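Probable TonB-dependent siderophore receptor PiuA (Acinetobacter baumannii, PDB 5FP1) probably takes up iron-loaded siderophores across the outer membrane as a TonB-dependent receptor, and may bind ferric enterobactin with micromolar affinity. Local coordinates at residues Y90-G100 / A130-S141; G482-S493 / E518-W529. One frame throughout, in Å; residues are numbered along the deposited sequence. Where two conformers were deposited one is given.

Overall arrangement
Interaction 1 (90-100 with 130-141) belongs to the plug, and its centre is about 7 Å from the centre of the chain; interaction 2 (482-493 with 518-529) joins two neighbouring strands of the surrounding barrel wall. Their centres are about 16 Å apart, yet they touch directly. The loop 130-134 reaches the inner side of the barrel, where Gly131 O lies 2.8 Å from Ser491 OG, a probable hydrogen bond, and Gly131 N lies 2.9 Å from Ala492 O, probably another. Val133 meets Ser491 and Ala520 there. The other side of interaction 2 meets detergent, whereas the side chain of Ile98 in interaction 1 is about 12 Å from a bound C8E.

Interaction 1 of 2, residues Y90-G100 / A130-S141; sequences YSSESSMYIDG and AGSVGGSINMIS
The ring of Tyr90 takes CG1 of Val133 off-centre in a CH-pi contact, the methyl 4.0 Å from the ring centroid, and the two side chains cross nearly at a right angle. At the edge of the Tyr97 ring, in its plane, lie Ile137 O and a water. That water, 2.7 Å from Tyr97 OH, also donates to Ala130 O; the hydroxyl has a further partner in Gly128 O. At Tyr97 the two strands run parallel: Tyr97 N bonds to Ile137 O and Tyr97 O takes Met139 N, which pairs strand 96-98 with strand 135-141 inside the mixed sheet of the TonB-dependent receptor plug. Strand 114-121 pairs antiparallel with the other edge of 135-141, while Met96, Ile137 and Met139 face the side of Leu60 and Pro85. Ser95 OG accepts Ser132 N at 2.9 Å, holding the loop 130-134 to the end of the 92-95 beta turn. From within strand 135-141, Asn138 reaches out with CG anti to its own N (chi1 -175°), which carries OD1 to Gly100 N at 2.9 Å, beyond the end of strand 96-98. Asp99 OD1 takes the backbone N of Ser141 through its syn lone pair at 2.9 Å; Ser141 OG lies unusually close to OD2, too short a contact to build on. A second water joins Asp99 OD1 to Ser141 O.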
loop_
_atom_site.group_PDB
_atom_site.type_symbol
_atom_site.label_atom_id
_atom_site.label_comp_id
_atom_site.label_asym_id
_atom_site.label_seq_id
_atom_site.Cartn_x
_atom_site.Cartn_y
_atom_site.Cartn_z
ATOM N N TYR A 90 -2.458 -11.415 -1.204
ATOM C CA TYR A 90 -2.657 -11.240 0.235
ATOM C C TYR A 90 -2.523 -9.779 0.658
ATOM O O TYR A 90 -1.585 -9.071 0.255
ATOM C CB TYR A 90 -1.701 -12.145 1.040
ATOM C CG TYR A 90 -1.960 -13.629 0.748
ATOM C CD1 TYR A 90 -3.054 -14.279 1.297
ATOM C CD2 TYR A 90 -1.158 -14.343 -0.132
ATOM C CE1 TYR A 90 -3.340 -15.605 0.995
ATOM C CE2 TYR A 90 -1.435 -15.668 -0.440
ATOM C CZ TYR A 90 -2.506 -16.304 0.146
ATOM O OH TYR A 90 -2.821 -17.617 -0.178
ATOM N N SER A 91 -3.472 -9.329 1.472
ATOM C CA SER A 91 -3.488 -7.932 1.914
ATOM C C SER A 91 -2.225 -7.545 2.656
ATOM O O SER A 91 -1.761 -8.255 3.572
ATOM C CB SER A 91 -4.695 -7.664 2.819
ATOM O OG SER A 91 -4.536 -6.412 3.430
ATOM N N SER A 92 -1.666 -6.394 2.282
ATOM C CA SER A 92 -0.515 -5.866 3.010
ATOM C C SER A 92 -0.860 -4.540 3.692
ATOM O O SER A 92 0.018 -3.833 4.180
ATOM C CB SER A 92 0.682 -5.691 2.093
ATOM O OG SER A 92 0.489 -4.591 1.235
ATOM N N GLU A 93 -2.154 -4.259 3.793
ATOM C CA GLU A 93 -2.655 -3.047 4.424
ATOM C C GLU A 93 -2.107 -2.848 5.845
ATOM O O GLU A 93 -1.736 -1.719 6.232
ATOM C CB GLU A 93 -4.192 -3.064 4.438
ATOM C CG GLU A 93 -4.798 -1.734 4.887
ATOM C CD GLU A 93 -6.317 -1.740 4.972
ATOM O OE1 GLU A 93 -6.957 -2.758 4.541
ATOM O OE2 GLU A 93 -6.864 -0.712 5.480
ATOM N N SER A 94 -2.054 -3.923 6.630
ATOM C CA SER A 94 -1.546 -3.837 8.016
ATOM C C SER A 94 -0.018 -3.979 8.125
ATOM O O SER A 94 0.515 -3.981 9.229
ATOM C CB SER A 94 -2.231 -4.854 8.926
ATOM O OG SER A 94 -3.628 -4.694 8.945
ATOM N N SER A 95 0.656 -4.093 6.977
ATOM C CA SER A 95 2.114 -4.335 6.855
ATOM C C SER A 95 2.750 -3.296 5.937
ATOM O O SER A 95 3.516 -3.609 5.020
ATOM C CB SER A 95 2.397 -5.765 6.360
ATOM O OG SER A 95 1.804 -6.683 7.267
ATOM N N MET A 96 2.431 -2.031 6.193
ATOM C CA MET A 96 3.033 -0.923 5.459
ATOM C C MET A 96 3.984 -0.169 6.389
ATOM O O MET A 96 3.622 0.190 7.522
ATOM C CB MET A 96 1.949 0.010 4.927
ATOM C CG MET A 96 0.867 -0.727 4.163
ATOM S SD MET A 96 -0.328 0.371 3.395
ATOM C CE MET A 96 0.749 1.302 2.319
ATOM N N TYR A 97 5.183 0.083 5.874
ATOM C CA TYR A 97 6.331 0.540 6.632
ATOM C C TYR A 97 6.852 1.876 6.083
ATOM O O TYR A 97 6.767 2.175 4.880
ATOM C CB TYR A 97 7.464 -0.545 6.579
ATOM C CG TYR A 97 7.136 -1.787 7.355
ATOM C CD1 TYR A 97 6.281 -2.772 6.823
ATOM C CD2 TYR A 97 7.665 -1.996 8.624
ATOM C CE1 TYR A 97 5.911 -3.881 7.573
ATOM C CE2 TYR A 97 7.316 -3.108 9.367
ATOM C CZ TYR A 97 6.452 -4.062 8.836
ATOM O OH TYR A 97 6.094 -5.160 9.606
ATOM N N ILE A 98 7.357 2.693 6.992
ATOM C CA ILE A 98 8.065 3.917 6.650
ATOM C C ILE A 98 9.473 3.794 7.242
ATOM O O ILE A 98 9.643 3.677 8.461
ATOM C CB ILE A 98 7.322 5.166 7.172
ATOM C CG1 ILE A 98 8.139 6.434 6.898
ATOM C CG2 ILE A 98 7.056 5.084 8.658
ATOM C CD1 ILE A 98 7.852 7.023 5.539
ATOM N N ASP A 99 10.473 3.758 6.365
ATOM C CA ASP A 99 11.862 3.484 6.773
ATOM C C ASP A 99 11.944 2.339 7.759
ATOM O O ASP A 99 12.624 2.417 8.795
ATOM C CB ASP A 99 12.518 4.764 7.327
ATOM C CG ASP A 99 12.520 5.865 6.304
ATOM O OD1 ASP A 99 13.168 5.677 5.254
ATOM O OD2 ASP A 99 11.801 6.880 6.485
ATOM N N GLY A 100 11.260 1.250 7.445
ATOM C CA GLY A 100 11.402 0.025 8.250
ATOM C C GLY A 100 10.611 -0.043 9.525
ATOM O O GLY A 100 10.701 -1.024 10.263
ATOM N N ALA A 130 4.490 -9.486 12.728
ATOM C CA ALA A 130 3.140 -9.849 12.369
ATOM C C ALA A 130 2.793 -9.343 10.976
ATOM O O ALA A 130 3.153 -8.232 10.607
ATOM C CB ALA A 130 2.160 -9.310 13.374
ATOM N N GLY A 131 2.099 -10.177 10.213
ATOM C CA GLY A 131 1.671 -9.813 8.891
ATOM C C GLY A 131 2.703 -10.199 7.846
ATOM O O GLY A 131 3.377 -11.229 7.967
ATOM N N SER A 132 2.855 -9.365 6.831
ATOM C CA SER A 132 3.754 -9.685 5.724
ATOM C C SER A 132 3.467 -11.100 5.137
ATOM O O SER A 132 4.387 -11.885 4.891
ATOM C CB SER A 132 5.215 -9.550 6.151
ATOM O OG SER A 132 5.525 -8.158 6.315
ATOM N N VAL A 133 2.186 -11.396 4.931
ATOM C CA VAL A 133 1.761 -12.709 4.438
ATOM C C VAL A 133 2.229 -12.955 2.998
ATOM O O VAL A 133 2.887 -13.955 2.701
ATOM C CB VAL A 133 0.237 -12.843 4.523
ATOM C CG1 VAL A 133 -0.244 -14.128 3.851
ATOM C CG2 VAL A 133 -0.205 -12.794 5.977
ATOM N N GLY A 134 1.891 -12.036 2.100
ATOM C CA GLY A 134 2.293 -12.154 0.713
ATOM C C GLY A 134 3.419 -11.230 0.323
ATOM O O GLY A 134 3.904 -11.289 -0.793
ATOM N N GLY A 135 3.820 -10.370 1.247
ATOM C CA GLY A 135 4.788 -9.297 0.978
ATOM C C GLY A 135 4.525 -8.087 1.861
ATOM O O GLY A 135 3.636 -8.112 2.720
ATOM N N SER A 136 5.305 -7.029 1.658
ATOM C CA SER A 136 5.124 -5.778 2.398
ATOM C C SER A 136 5.775 -4.639 1.626
ATOM O O SER A 136 6.650 -4.860 0.772
ATOM C CB SER A 136 5.757 -5.851 3.785
ATOM O OG SER A 136 7.136 -6.123 3.687
ATOM N N ILE A 137 5.353 -3.424 1.957
ATOM C CA ILE A 137 5.797 -2.224 1.295
ATOM C C ILE A 137 6.509 -1.342 2.302
ATOM O O ILE A 137 6.018 -1.136 3.416
ATOM C CB ILE A 137 4.584 -1.486 0.726
ATOM C CG1 ILE A 137 4.000 -2.340 -0.407
ATOM C CG2 ILE A 137 4.986 -0.098 0.245
ATOM C CD1 ILE A 137 2.613 -1.942 -0.821
ATOM N N ASN A 138 7.648 -0.805 1.885
ATOM C CA ASN A 138 8.474 0.024 2.758
ATOM C C ASN A 138 8.831 1.284 2.001
ATOM O O ASN A 138 9.487 1.226 0.952
ATOM C CB ASN A 138 9.735 -0.753 3.167
ATOM C CG ASN A 138 10.589 0.000 4.178
ATOM O OD1 ASN A 138 10.139 0.979 4.819
ATOM N ND2 ASN A 138 11.847 -0.420 4.301
ATOM N N MET A 139 8.321 2.419 2.455
ATOM C CA MET A 139 8.595 3.690 1.806
ATOM C C MET A 139 9.840 4.319 2.460
ATOM O O MET A 139 9.907 4.462 3.677
ATOM C CB MET A 139 7.359 4.600 1.866
ATOM C CG MET A 139 6.181 4.051 1.015
ATOM S SD MET A 139 4.748 5.051 1.359
ATOM C CE MET A 139 5.080 6.372 0.237
ATOM N N ILE A 140 10.822 4.666 1.640
ATOM C CA ILE A 140 12.123 5.164 2.108
ATOM C C ILE A 140 12.083 6.689 1.983
ATOM O O ILE A 140 11.803 7.197 0.923
ATOM C CB ILE A 140 13.276 4.662 1.214
ATOM C CG1 ILE A 140 13.239 3.135 1.083
ATOM C CG2 ILE A 140 14.635 5.136 1.719
ATOM C CD1 ILE A 140 13.281 2.397 2.388
ATOM N N SER A 141 12.334 7.393 3.077
ATOM C CA SER A 141 12.134 8.838 3.136
ATOM C C SER A 141 13.393 9.563 2.707
ATOM O O SER A 141 14.513 9.082 2.931
ATOM C CB SER A 141 11.817 9.277 4.563
ATOM O OG SER A 141 10.690 8.609 5.064
HETATM O O HOH W 1 0.764 -9.431 2.121
HETATM O O HOH W 2 0.674 -9.008 4.774
HETATM O O HOH W 3 5.015 -7.422 8.674
HETATM O O HOH W 4 15.240 7.448 4.826
#

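Interaction 2 of 2, residues G482-S493 / E518-W529; sequences GSIYTSYATSAS and EEAQTFEIGTKW. With C8E ((hydroxyethyloxy)tri(ethyloxy)octane), chain C; C8E ((hydroxyethyloxy)tri(ethyloxy)octane), chain F.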
loop_
_atom_site.group_PDB
_atom_site.type_symbol
_atom_site.label_atom_id
_atom_site.label_comp_id
_atom_site.label_asym_id
_atom_site.label_seq_id
_atom_site.Cartn_x
_atom_site.Cartn_y
_atom_site.Cartn_z
ATOM N N GLY A 482 25.844 -13.190 -11.173
ATOM C CA GLY A 482 24.693 -14.071 -11.249
ATOM C C GLY A 482 24.382 -14.761 -9.952
ATOM O O GLY A 482 25.253 -14.923 -9.111
ATOM N N SER A 483 23.117 -15.154 -9.794
ATOM C CA SER A 483 22.645 -15.882 -8.626
ATOM C C SER A 483 21.554 -16.854 -9.016
ATOM O O SER A 483 20.732 -16.562 -9.888
ATOM C CB SER A 483 22.057 -14.927 -7.586
ATOM O OG SER A 483 21.037 -15.597 -6.855
ATOM N N ILE A 484 21.549 -18.008 -8.359
ATOM C CA ILE A 484 20.442 -18.948 -8.452
ATOM C C ILE A 484 20.147 -19.345 -7.035
ATOM O O ILE A 484 21.078 -19.641 -6.256
ATOM C CB ILE A 484 20.787 -20.226 -9.258
ATOM C CG1 ILE A 484 21.409 -19.882 -10.600
ATOM C CG2 ILE A 484 19.527 -21.031 -9.523
ATOM C CD1 ILE A 484 22.055 -21.102 -11.253
ATOM N N TYR A 485 18.866 -19.326 -6.652
ATOM C CA TYR A 485 18.542 -19.546 -5.260
ATOM C C TYR A 485 17.287 -20.325 -5.052
ATOM O O TYR A 485 16.446 -20.439 -5.953
ATOM C CB TYR A 485 18.459 -18.201 -4.501
ATOM C CG TYR A 485 17.261 -17.359 -4.900
ATOM C CD1 TYR A 485 16.028 -17.495 -4.245
ATOM C CD2 TYR A 485 17.355 -16.452 -5.942
ATOM C CE1 TYR A 485 14.915 -16.723 -4.622
ATOM C CE2 TYR A 485 16.265 -15.670 -6.319
ATOM C CZ TYR A 485 15.050 -15.810 -5.652
ATOM O OH TYR A 485 13.987 -15.054 -6.089
ATOM N N THR A 486 17.196 -20.863 -3.840
ATOM C CA THR A 486 15.998 -21.496 -3.291
ATOM C C THR A 486 15.801 -20.901 -1.913
ATOM O O THR A 486 16.767 -20.775 -1.159
ATOM C CB THR A 486 16.202 -23.017 -3.089
ATOM O OG1 THR A 486 16.677 -23.608 -4.300
ATOM C CG2 THR A 486 14.897 -23.681 -2.671
ATOM N N SER A 487 14.562 -20.585 -1.546
ATOM C CA SER A 487 14.310 -20.094 -0.200
ATOM C C SER A 487 12.949 -20.454 0.335
ATOM O O SER A 487 12.020 -20.756 -0.404
ATOM C CB SER A 487 14.531 -18.575 -0.125
ATOM O OG SER A 487 13.521 -17.892 -0.839
ATOM N N TYR A 488 12.867 -20.429 1.646
ATOM C CA TYR A 488 11.645 -20.698 2.363
ATOM C C TYR A 488 11.482 -19.656 3.466
ATOM O O TYR A 488 12.419 -19.357 4.197
ATOM C CB TYR A 488 11.687 -22.102 2.958
ATOM C CG TYR A 488 10.469 -22.454 3.761
ATOM C CD1 TYR A 488 9.278 -22.790 3.150
ATOM C CD2 TYR A 488 10.504 -22.396 5.141
ATOM C CE1 TYR A 488 8.150 -23.101 3.903
ATOM C CE2 TYR A 488 9.391 -22.702 5.899
ATOM C CZ TYR A 488 8.218 -23.050 5.275
ATOM O OH TYR A 488 7.112 -23.341 6.061
ATOM N N ALA A 489 10.275 -19.132 3.621
ATOM C CA ALA A 489 10.021 -18.101 4.654
ATOM C C ALA A 489 8.597 -18.217 5.143
ATOM O O ALA A 489 7.691 -18.607 4.374
ATOM C CB ALA A 489 10.285 -16.706 4.096
ATOM N N THR A 490 8.403 -17.924 6.425
ATOM C CA THR A 490 7.093 -18.045 7.022
ATOM C C THR A 490 6.511 -16.683 7.407
ATOM O O THR A 490 7.211 -15.653 7.467
ATOM C CB THR A 490 7.098 -18.954 8.275
ATOM O OG1 THR A 490 7.900 -18.379 9.325
ATOM C CG2 THR A 490 7.613 -20.355 7.930
ATOM N N SER A 491 5.218 -16.716 7.705
ATOM C CA SER A 491 4.506 -15.562 8.208
ATOM C C SER A 491 3.436 -16.009 9.186
ATOM O O SER A 491 2.902 -17.102 9.070
ATOM C CB SER A 491 3.882 -14.802 7.039
ATOM O OG SER A 491 2.848 -13.919 7.473
ATOM N N ALA A 492 3.120 -15.139 10.137
ATOM C CA ALA A 492 2.024 -15.323 11.077
ATOM C C ALA A 492 1.254 -13.986 11.170
ATOM O O ALA A 492 1.858 -12.901 11.112
ATOM C CB ALA A 492 2.553 -15.731 12.445
ATOM N N SER A 493 -0.069 -14.083 11.264
ATOM C CA SER A 493 -0.957 -12.902 11.259
ATOM C C SER A 493 -2.010 -13.078 12.347
ATOM O O SER A 493 -2.937 -13.884 12.204
ATOM C CB SER A 493 -1.615 -12.698 9.880
ATOM O OG SER A 493 -2.326 -11.443 9.808
ATOM N N GLU A 518 -3.100 -16.773 12.030
ATOM C CA GLU A 518 -3.029 -17.384 10.713
ATOM C C GLU A 518 -1.584 -17.674 10.395
ATOM O O GLU A 518 -0.692 -16.995 10.874
ATOM C CB GLU A 518 -3.602 -16.450 9.661
ATOM C CG GLU A 518 -5.093 -16.170 9.840
ATOM C CD GLU A 518 -5.668 -15.403 8.672
ATOM O OE1 GLU A 518 -5.075 -14.363 8.279
ATOM O OE2 GLU A 518 -6.715 -15.821 8.142
ATOM N N GLU A 519 -1.358 -18.688 9.574
ATOM C CA GLU A 519 -0.014 -19.122 9.244
ATOM C C GLU A 519 0.121 -19.194 7.742
ATOM O O GLU A 519 -0.776 -19.706 7.041
ATOM C CB GLU A 519 0.284 -20.496 9.851
ATOM C CG GLU A 519 0.288 -20.516 11.362
ATOM C CD GLU A 519 0.475 -21.931 11.897
ATOM O OE1 GLU A 519 1.612 -22.390 11.966
ATOM O OE2 GLU A 519 -0.514 -22.600 12.183
ATOM N N ALA A 520 1.221 -18.650 7.245
ATOM C CA ALA A 520 1.469 -18.598 5.814
ATOM C C ALA A 520 2.926 -18.929 5.556
ATOM O O ALA A 520 3.775 -18.877 6.469
ATOM C CB ALA A 520 1.131 -17.218 5.248
ATOM N N GLN A 521 3.221 -19.214 4.306
ATOM C CA GLN A 521 4.575 -19.539 3.920
ATOM C C GLN A 521 4.808 -19.298 2.440
ATOM O O GLN A 521 3.872 -19.299 1.623
ATOM C CB GLN A 521 4.899 -20.989 4.315
ATOM C CG GLN A 521 4.042 -21.983 3.546
ATOM C CD GLN A 521 4.145 -23.426 4.029
ATOM O OE1 GLN A 521 4.839 -23.746 4.988
ATOM N NE2 GLN A 521 3.445 -24.300 3.349
ATOM N N THR A 522 6.077 -19.077 2.092
ATOM C CA THR A 522 6.500 -18.949 0.718
ATOM C C THR A 522 7.686 -19.867 0.438
ATOM O O THR A 522 8.683 -19.853 1.170
ATOM C CB THR A 522 6.896 -17.496 0.401
ATOM O OG1 THR A 522 5.738 -16.653 0.502
ATOM C CG2 THR A 522 7.499 -17.363 -1.011
ATOM N N PHE A 523 7.528 -20.695 -0.586
ATOM C CA PHE A 523 8.646 -21.461 -1.175
ATOM C C PHE A 523 8.977 -20.848 -2.532
ATOM O O PHE A 523 8.101 -20.681 -3.385
ATOM C CB PHE A 523 8.286 -22.947 -1.353
ATOM C CG PHE A 523 9.395 -23.724 -2.076
ATOM C CD1 PHE A 523 10.554 -24.080 -1.393
ATOM C CD2 PHE A 523 9.321 -23.987 -3.437
ATOM C CE1 PHE A 523 11.584 -24.762 -2.035
ATOM C CE2 PHE A 523 10.353 -24.651 -4.092
ATOM C CZ PHE A 523 11.485 -25.037 -3.387
ATOM N N GLU A 524 10.233 -20.482 -2.752
ATOM C CA GLU A 524 10.610 -19.799 -3.983
ATOM C C GLU A 524 11.950 -20.317 -4.516
ATOM O O GLU A 524 12.868 -20.633 -3.753
ATOM C CB GLU A 524 10.745 -18.312 -3.731
ATOM C CG GLU A 524 11.046 -17.442 -4.943
ATOM C CD GLU A 524 10.765 -15.965 -4.681
ATOM O OE1 GLU A 524 9.643 -15.680 -4.210
ATOM O OE2 GLU A 524 11.646 -15.101 -4.941
ATOM N N ILE A 525 12.015 -20.402 -5.835
ATOM C CA ILE A 525 13.253 -20.608 -6.541
ATOM C C ILE A 525 13.370 -19.495 -7.530
ATOM O O ILE A 525 12.383 -19.064 -8.136
ATOM C CB ILE A 525 13.263 -21.970 -7.258
ATOM C CG1 ILE A 525 12.037 -22.146 -8.123
ATOM C CG2 ILE A 525 13.290 -23.078 -6.244
ATOM C CD1 ILE A 525 12.071 -23.430 -8.919
ATOM N N GLY A 526 14.583 -19.003 -7.703
ATOM C CA GLY A 526 14.781 -17.907 -8.597
ATOM C C GLY A 526 16.192 -17.737 -9.113
ATOM O O GLY A 526 17.139 -18.436 -8.691
ATOM N N THR A 527 16.320 -16.781 -10.020
ATOM C CA THR A 527 17.614 -16.403 -10.536
ATOM C C THR A 527 17.648 -14.903 -10.805
ATOM O O THR A 527 16.625 -14.279 -11.160
ATOM C CB THR A 527 17.980 -17.257 -11.788
ATOM O OG1 THR A 527 19.358 -17.023 -12.144
ATOM C CG2 THR A 527 17.090 -16.901 -12.948
ATOM N N LYS A 528 18.813 -14.313 -10.583
ATOM C CA LYS A 528 19.037 -12.886 -10.801
ATOM C C LYS A 528 20.376 -12.662 -11.487
ATOM O O LYS A 528 21.346 -13.324 -11.145
ATOM C CB LYS A 528 19.041 -12.136 -9.465
ATOM C CG LYS A 528 17.778 -12.332 -8.602
ATOM C CD LYS A 528 17.724 -11.343 -7.438
ATOM C CE LYS A 528 16.579 -11.707 -6.490
ATOM N NZ LYS A 528 16.542 -10.761 -5.350
ATOM N N TRP A 529 20.431 -11.692 -12.394
ATOM C CA TRP A 529 21.641 -11.440 -13.206
ATOM C C TRP A 529 21.838 -9.975 -13.445
ATOM O O TRP A 529 20.911 -9.289 -13.892
ATOM C CB TRP A 529 21.553 -12.152 -14.562
ATOM C CG TRP A 529 21.623 -13.596 -14.376
ATOM C CD1 TRP A 529 20.588 -14.436 -14.074
ATOM C CD2 TRP A 529 22.813 -14.403 -14.376
ATOM N NE1 TRP A 529 21.060 -15.723 -13.902
ATOM C CE2 TRP A 529 22.419 -15.729 -14.070
ATOM C CE3 TRP A 529 24.160 -14.139 -14.628
ATOM C CZ2 TRP A 529 23.327 -16.786 -14.004
ATOM C CZ3 TRP A 529 25.064 -15.199 -14.563
ATOM C CH2 TRP A 529 24.642 -16.500 -14.251
HETATM C C1 C8E C . 18.140 -26.660 -2.146
HETATM C C2 C8E C . 19.547 -26.259 -2.533
HETATM C C3 C8E C . 19.559 -24.823 -3.003
HETATM C C4 C8E C . 20.621 -24.582 -4.039
HETATM C C5 C8E C . 20.521 -23.209 -4.658
HETATM C C6 C8E C . 19.238 -23.028 -5.433
HETATM C C7 C8E C . 19.343 -23.508 -6.843
HETATM C C8 C8E C . 17.960 -23.848 -7.374
HETATM O O9 C8E C . 17.684 -25.187 -6.956
HETATM C C10 C8E C . 16.294 -25.533 -6.939
HETATM C C11 C8E C . 15.810 -25.818 -8.350
HETATM O O12 C8E C . 16.114 -24.713 -9.191
HETATM C C13 C8E C . 15.679 -24.969 -10.528
HETATM C C14 C8E C . 15.948 -23.753 -11.403
HETATM O O15 C8E C . 17.225 -23.858 -12.032
HETATM C C16 C8E C . 17.118 -24.224 -13.411
HETATM C C17 C8E C . 18.325 -23.718 -14.184
HETATM O O18 C8E C . 18.665 -22.430 -13.685
HETATM C C1 C8E F . 14.194 -25.525 4.823
HETATM C C2 C8E F . 13.150 -25.856 5.870
HETATM C C3 C8E F . 11.819 -26.269 5.241
HETATM C C4 C8E F . 10.808 -26.663 6.319
HETATM C C5 C8E F . 9.480 -27.075 5.699
HETATM C C6 C8E F . 8.325 -26.936 6.677
HETATM C C7 C8E F . 7.014 -27.220 5.943
HETATM C C8 C8E F . 5.943 -27.757 6.885
HETATM O O9 C8E F . 4.673 -27.252 6.485
HETATM O O HOH W 5 10.950 -17.719 0.280
HETATM O O HOH W 6 -4.821 -11.928 9.043
#
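Gly482 CA lies over one face of the Trp529 indole, 3.5 Å from the centroid of the six-membered ring, a CH-pi contact that a bare backbone makes possible. Next, Ser483 O accepts two donors, Lys528 N and Thr527 OG1, the hydroxyl at 2.7 Å; the same OG1 takes the indole NE1 of Trp529 in a bent bond. Ile484 lies side by side with Thr527, its CG2 against a detergent tail. On the other face of the sheet Tyr485 is laid back over Gly526, whose CA is 3.8 Å from the ring centroid. The chi1 of 70° folds the ring across the neighbouring strand, and Tyr485 OH then donates to Glu524 OE2 at 2.6 Å, in the ring plane and on the carboxylate's anti lone pair. The plug holds that carboxylate too, through Arg88 and Ser43. This is the antiparallel strand pairing of a TonB-dependent barrel, with alternate residues facing plug and membrane side. Thr486 sets CG2 3.5 Å from Phe523 CE1 on the detergent side, and Ser487 OG turns inward to Pro41 O. Tyr488, with CG anti to its N (chi1 178°), extends along the outer face until OH donates to Gln521 OE1 at 2.5 Å, ring and amide planes 70° apart; C3 of a second detergent molecule lies over one face of the tyrosine ring, toward the rim. Ala489 and Thr522 exchange both backbone bonds. Ser491 CB meets Ala520 CB at 4.1 Å, and Ser491 OG turns to the plug. At Ser493 the pairing ends with Glu518, and a water bridges Ser493 OG and Glu518 OE1; OE1 also forms a salt bridge with Lys547, and OE2 takes the backbone N of Arg551.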